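Local coordinates for hypothetical protein Atu2684 (Agrobacterium tumefaciens, PDB 2AXO) that is of unknown function but carries a domain of the thioredoxin clan, with a disulfide between two closely spaced cysteines, and forms a two-chain assembly, at residues N97-R100 / Q101-Y104; D139-R143 / E144-L148. One frame throughout, in Å; residues are numbered along the deposited sequence.

Contact 1 and contact 2 each lie within one unbroken piece of chain, and they come one after the other: residues 97-104 sit inside helix 95-107, whereas residues 139-148 hold the end of helix 131-143 and the loop that leads to strand 152-156. Their centres are 24 Å apart, and the nearest atoms stay about 10 Å from each other without touching. Between the two helices the chain runs through strands 112-114, 117-120 and 124-127, the last two belonging to the mixed four-stranded sheet, consistent with membership of the thioredoxin clan. Contact 1, buried, contributes to the subunit interface; contact 2 ends a helix near the hairpin 117-127, a separate part of the same chain.

Contact 1: residues N97-R100 / Q101-Y104; sequences NTER and QYGY
R100 and Y104, one helical turn apart, run side by side and point the same way. The phenol does not lie flat on the guanidinium: the two planes stand 66° apart, and CE2 of Y104 sits over one face of the R100 guanidinium, toward its rim. R100 reaches this place with CG anti to its backbone N (chi1 -177°) and the chain extended as far as NE. Its NH2 ends 3.3 Å from OH of Y104, at an angle too poor for a hydrogen bond. Both polar ends turn instead to Q239 on strand 232-241, each hydrogen-bonded to its amide, and NH2 also makes a salt bridge with E47 on strand 45-50, to which the Y104 hydroxyl adds a weak hydrogen bond.

T98 and Y102 form a second pair that lies side by side. With OG1 of T98 hydrogen-bonded to D81, the T98 methyl is tucked against the phenol end of the tyrosine, CG2 lying 3.3 Å from CZ of Y102. Farther back, T98 O sits over one face of the same ring, 3.4 Å from CG of Y102. That oxygen is also the acceptor for Y102 N at 3.0 Å.

Beneath the side chains the backbone ladder continues, G103 N giving a 2.9 Å bond to E99 O and Y104 N a 3.1 Å bond to R100 O. On the dimer side, the Y102 ring meets Y82 of the second subunit, and T98 packs on Y102 of that subunit. These are i to i+4 pairs of a regular alpha-helix: one ties helix 95-107 to the sheets of its own chain through the salt bridge and hydrogen bonds at its polar ends, while the other belongs to the subunit interface.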
loop_
_atom_site.group_PDB
_atom_site.type_symbol
_atom_site.label_atom_id
_atom_site.label_comp_id
_atom_site.label_asym_id
_atom_site.label_seq_id
_atom_site.Cartn_x
_atom_site.Cartn_y
_atom_site.Cartn_z
ATOM N N ASN A 97 -5.573 0.249 8.531
ATOM C CA ASN A 97 -5.888 -1.090 8.055
ATOM C C ASN A 97 -4.876 -1.516 7.013
ATOM O O ASN A 97 -4.419 -2.656 7.005
ATOM C CB ASN A 97 -7.278 -1.140 7.434
ATOM C CG ASN A 97 -8.370 -1.134 8.464
ATOM O OD1 ASN A 97 -8.107 -1.305 9.649
ATOM N ND2 ASN A 97 -9.608 -0.947 8.020
ATOM N N THR A 98 -4.541 -0.599 6.115
ATOM C CA THR A 98 -3.578 -0.921 5.083
ATOM C C THR A 98 -2.226 -1.215 5.734
ATOM O O THR A 98 -1.534 -2.153 5.341
ATOM C CB THR A 98 -3.439 0.227 4.063
ATOM O OG1 THR A 98 -4.734 0.564 3.545
ATOM C CG2 THR A 98 -2.541 -0.196 2.906
ATOM N N GLU A 99 -1.857 -0.434 6.743
ATOM C CA GLU A 99 -0.586 -0.667 7.422
ATOM C C GLU A 99 -0.522 -2.058 8.041
ATOM O O GLU A 99 0.546 -2.672 8.086
ATOM C CB GLU A 99 -0.348 0.399 8.493
ATOM C CG GLU A 99 -0.165 1.786 7.905
ATOM C CD GLU A 99 0.257 2.805 8.935
ATOM O OE1 GLU A 99 -0.429 2.922 9.972
ATOM O OE2 GLU A 99 1.273 3.496 8.703
ATOM N N ARG A 100 -1.659 -2.562 8.513
ATOM C CA ARG A 100 -1.675 -3.899 9.098
ATOM C C ARG A 100 -1.386 -4.919 7.999
ATOM O O ARG A 100 -0.657 -5.880 8.223
ATOM C CB ARG A 100 -3.024 -4.191 9.772
ATOM C CG ARG A 100 -3.100 -5.553 10.470
ATOM C CD ARG A 100 -4.330 -5.619 11.372
ATOM N NE ARG A 100 -4.511 -6.912 12.042
ATOM C CZ ARG A 100 -3.752 -7.362 13.038
ATOM N NH1 ARG A 100 -2.737 -6.636 13.498
ATOM N NH2 ARG A 100 -4.024 -8.527 13.598
ATOM N N GLN A 101 -1.939 -4.717 6.805
ATOM C CA GLN A 101 -1.662 -5.661 5.733
ATOM C C GLN A 101 -0.171 -5.594 5.381
ATOM O O GLN A 101 0.415 -6.596 4.975
ATOM C CB GLN A 101 -2.523 -5.373 4.500
ATOM C CG GLN A 101 -2.332 -6.371 3.366
ATOM C CD GLN A 101 -3.248 -6.090 2.187
ATOM O OE1 GLN A 101 -3.509 -4.934 1.853
ATOM N NE2 GLN A 101 -3.721 -7.148 1.536
ATOM N N TYR A 102 0.442 -4.420 5.544
ATOM C CA TYR A 102 1.874 -4.274 5.267
ATOM C C TYR A 102 2.661 -5.060 6.308
ATOM O O TYR A 102 3.650 -5.724 5.993
ATOM C CB TYR A 102 2.315 -2.805 5.334
ATOM C CG TYR A 102 1.705 -1.908 4.288
ATOM C CD1 TYR A 102 1.392 -2.392 3.021
ATOM C CD2 TYR A 102 1.494 -0.555 4.548
ATOM C CE1 TYR A 102 0.883 -1.552 2.035
ATOM C CE2 TYR A 102 0.991 0.293 3.566
ATOM C CZ TYR A 102 0.691 -0.216 2.312
ATOM O OH TYR A 102 0.221 0.623 1.327
ATOM N N GLY A 103 2.220 -4.968 7.558
ATOM C CA GLY A 103 2.884 -5.683 8.629
ATOM C C GLY A 103 2.914 -7.163 8.321
ATOM O O GLY A 103 3.924 -7.835 8.537
ATOM N N TYR A 104 1.796 -7.675 7.816
ATOM C CA TYR A 104 1.706 -9.079 7.463
ATOM C C TYR A 104 2.592 -9.393 6.266
ATOM O O TYR A 104 3.251 -10.435 6.234
ATOM C CB TYR A 104 0.255 -9.471 7.164
ATOM C CG TYR A 104 -0.535 -9.845 8.403
ATOM C CD1 TYR A 104 -0.043 -10.787 9.304
ATOM C CD2 TYR A 104 -1.786 -9.278 8.658
ATOM C CE1 TYR A 104 -0.777 -11.159 10.434
ATOM C CE2 TYR A 104 -2.530 -9.640 9.783
ATOM C CZ TYR A 104 -2.023 -10.579 10.664
ATOM O OH TYR A 104 -2.760 -10.952 11.766
#

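Contact 2: residues D139-R143 / E144-L148; sequences DAFKR and EGQGL
F141 and Q146 each carry CG anti to their own carbonyl carbon (chi1 -76° and -50°), and this brings the phenyl ring and the amide together where the chain leaves the helix. With the glutamine chain extended beyond CG, OE1 of Q146 arrives at the edge of the F141 ring, near its plane, 3.6 Å from CD1. It is this oxygen that meets the rim of the ring; the side chains cross obliquely, with ring and amide planes 39° apart. Nearer the backbone, CB of F141 lies 3.6 Å from Q146 O, and CB of Q146 is 3.4 Å from F141 O.

That carbonyl oxygen of F141 is the hub of the turn. Q146 N reaches it at 2.7 Å and E144 N at 3.0 Å, from opposite faces of the carbonyl plane. G145 N then bonds to K142 O at 2.9 Å, well above that carbonyl plane. The pair of bonds from Q146 to F141 and from G145 to K142 makes a Schellman motif, with G145 as its C-prime residue; its positive phi turns the chain off the helical path. E144 CG, placed beside its own backbone N, lies 3.6 Å from A140 O, the oxygen to which E144 N also makes a weak bond.

G147 brings the chain back past K142; its own N is buried here without a partner in the model. F141, near the end of helix 131-143, packs on N121 and R123, in the connection between strands 117-120 and 124-127, and Q146 O adds a weak hydrogen bond from R123. Beyond the turn, L148 touches V42 as the chain heads for strand 152-156.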
loop_
_atom_site.group_PDB
_atom_site.type_symbol
_atom_site.label_atom_id
_atom_site.label_comp_id
_atom_site.label_asym_id
_atom_site.label_seq_id
_atom_site.Cartn_x
_atom_site.Cartn_y
_atom_site.Cartn_z
ATOM N N ASP A 139 -7.581 -26.153 9.388
ATOM C CA ASP A 139 -7.590 -27.519 9.900
ATOM C C ASP A 139 -6.158 -28.042 9.983
ATOM O O ASP A 139 -5.779 -28.702 10.952
ATOM C CB ASP A 139 -8.417 -28.412 8.974
ATOM C CG ASP A 139 -8.529 -29.829 9.484
ATOM O OD1 ASP A 139 -9.075 -30.017 10.590
ATOM O OD2 ASP A 139 -8.075 -30.753 8.775
ATOM N N ALA A 140 -5.366 -27.737 8.958
ATOM C CA ALA A 140 -3.969 -28.162 8.920
ATOM C C ALA A 140 -3.221 -27.557 10.102
ATOM O O ALA A 140 -2.356 -28.202 10.698
ATOM C CB ALA A 140 -3.319 -27.725 7.608
ATOM N N PHE A 141 -3.545 -26.309 10.431
ATOM C CA PHE A 141 -2.902 -25.648 11.559
ATOM C C PHE A 141 -3.245 -26.369 12.856
ATOM O O PHE A 141 -2.362 -26.654 13.666
ATOM C CB PHE A 141 -3.344 -24.184 11.670
ATOM C CG PHE A 141 -2.704 -23.274 10.660
ATOM C CD1 PHE A 141 -1.336 -23.331 10.416
ATOM C CD2 PHE A 141 -3.466 -22.336 9.976
ATOM C CE1 PHE A 141 -0.736 -22.467 9.501
ATOM C CE2 PHE A 141 -2.877 -21.468 9.061
ATOM C CZ PHE A 141 -1.510 -21.536 8.825
ATOM N N LYS A 142 -4.530 -26.660 13.050
ATOM C CA LYS A 142 -4.989 -27.344 14.261
ATOM C C LYS A 142 -4.305 -28.698 14.452
ATOM O O LYS A 142 -3.884 -29.037 15.560
ATOM C CB LYS A 142 -6.508 -27.554 14.218
ATOM C CG LYS A 142 -7.055 -28.313 15.428
ATOM C CD LYS A 142 -8.473 -28.817 15.188
ATOM C CE LYS A 142 -9.020 -29.563 16.407
ATOM N NZ LYS A 142 -8.148 -30.704 16.831
ATOM N N ARG A 143 -4.211 -29.466 13.371
ATOM C CA ARG A 143 -3.593 -30.790 13.402
ATOM C C ARG A 143 -2.120 -30.712 13.796
ATOM O O ARG A 143 -1.524 -31.705 14.218
ATOM C CB ARG A 143 -3.741 -31.476 12.034
ATOM C CG ARG A 143 -5.185 -31.855 11.676
ATOM C CD ARG A 143 -5.374 -32.090 10.175
ATOM N NE ARG A 143 -4.854 -33.375 9.704
ATOM C CZ ARG A 143 -5.417 -34.554 9.958
ATOM N NH1 ARG A 143 -6.525 -34.622 10.687
ATOM N NH2 ARG A 143 -4.878 -35.669 9.477
ATOM N N GLU A 144 -1.534 -29.527 13.659
ATOM C CA GLU A 144 -0.135 -29.335 14.009
ATOM C C GLU A 144 0.006 -28.585 15.329
ATOM O O GLU A 144 1.110 -28.227 15.736
ATOM C CB GLU A 144 0.591 -28.575 12.898
ATOM C CG GLU A 144 0.939 -29.420 11.679
ATOM C CD GLU A 144 1.834 -30.596 12.028
ATOM O OE1 GLU A 144 2.708 -30.434 12.898
ATOM O OE2 GLU A 144 1.677 -31.676 11.425
ATOM N N GLY A 145 -1.116 -28.363 16.005
ATOM C CA GLY A 145 -1.077 -27.654 17.268
ATOM C C GLY A 145 -0.749 -26.187 17.068
ATOM O O GLY A 145 -0.208 -25.531 17.963
ATOM N N GLN A 146 -1.068 -25.675 15.882
ATOM C CA GLN A 146 -0.817 -24.280 15.550
ATOM C C GLN A 146 -2.144 -23.543 15.429
ATOM O O GLN A 146 -2.262 -22.553 14.703
ATOM C CB GLN A 146 -0.043 -24.167 14.236
ATOM C CG GLN A 146 1.200 -25.044 14.180
ATOM C CD GLN A 146 2.122 -24.691 13.028
ATOM O OE1 GLN A 146 1.678 -24.502 11.897
ATOM N NE2 GLN A 146 3.417 -24.607 13.315
ATOM N N GLY A 147 -3.144 -24.047 16.143
ATOM C CA GLY A 147 -4.451 -23.421 16.132
ATOM C C GLY A 147 -4.531 -22.468 17.307
ATOM O O GLY A 147 -3.509 -21.991 17.795
ATOM N N LEU A 148 -5.743 -22.194 17.766
ATOM C CA LEU A 148 -5.951 -21.297 18.894
ATOM C C LEU A 148 -5.834 -22.110 20.193
ATOM O O LEU A 148 -6.836 -22.548 20.757
ATOM C CB LEU A 148 -7.335 -20.652 18.771
ATOM C CG LEU A 148 -7.564 -19.957 17.420
ATOM C CD1 LEU A 148 -8.959 -19.354 17.371
ATOM C CD2 LEU A 148 -6.509 -18.867 17.221
#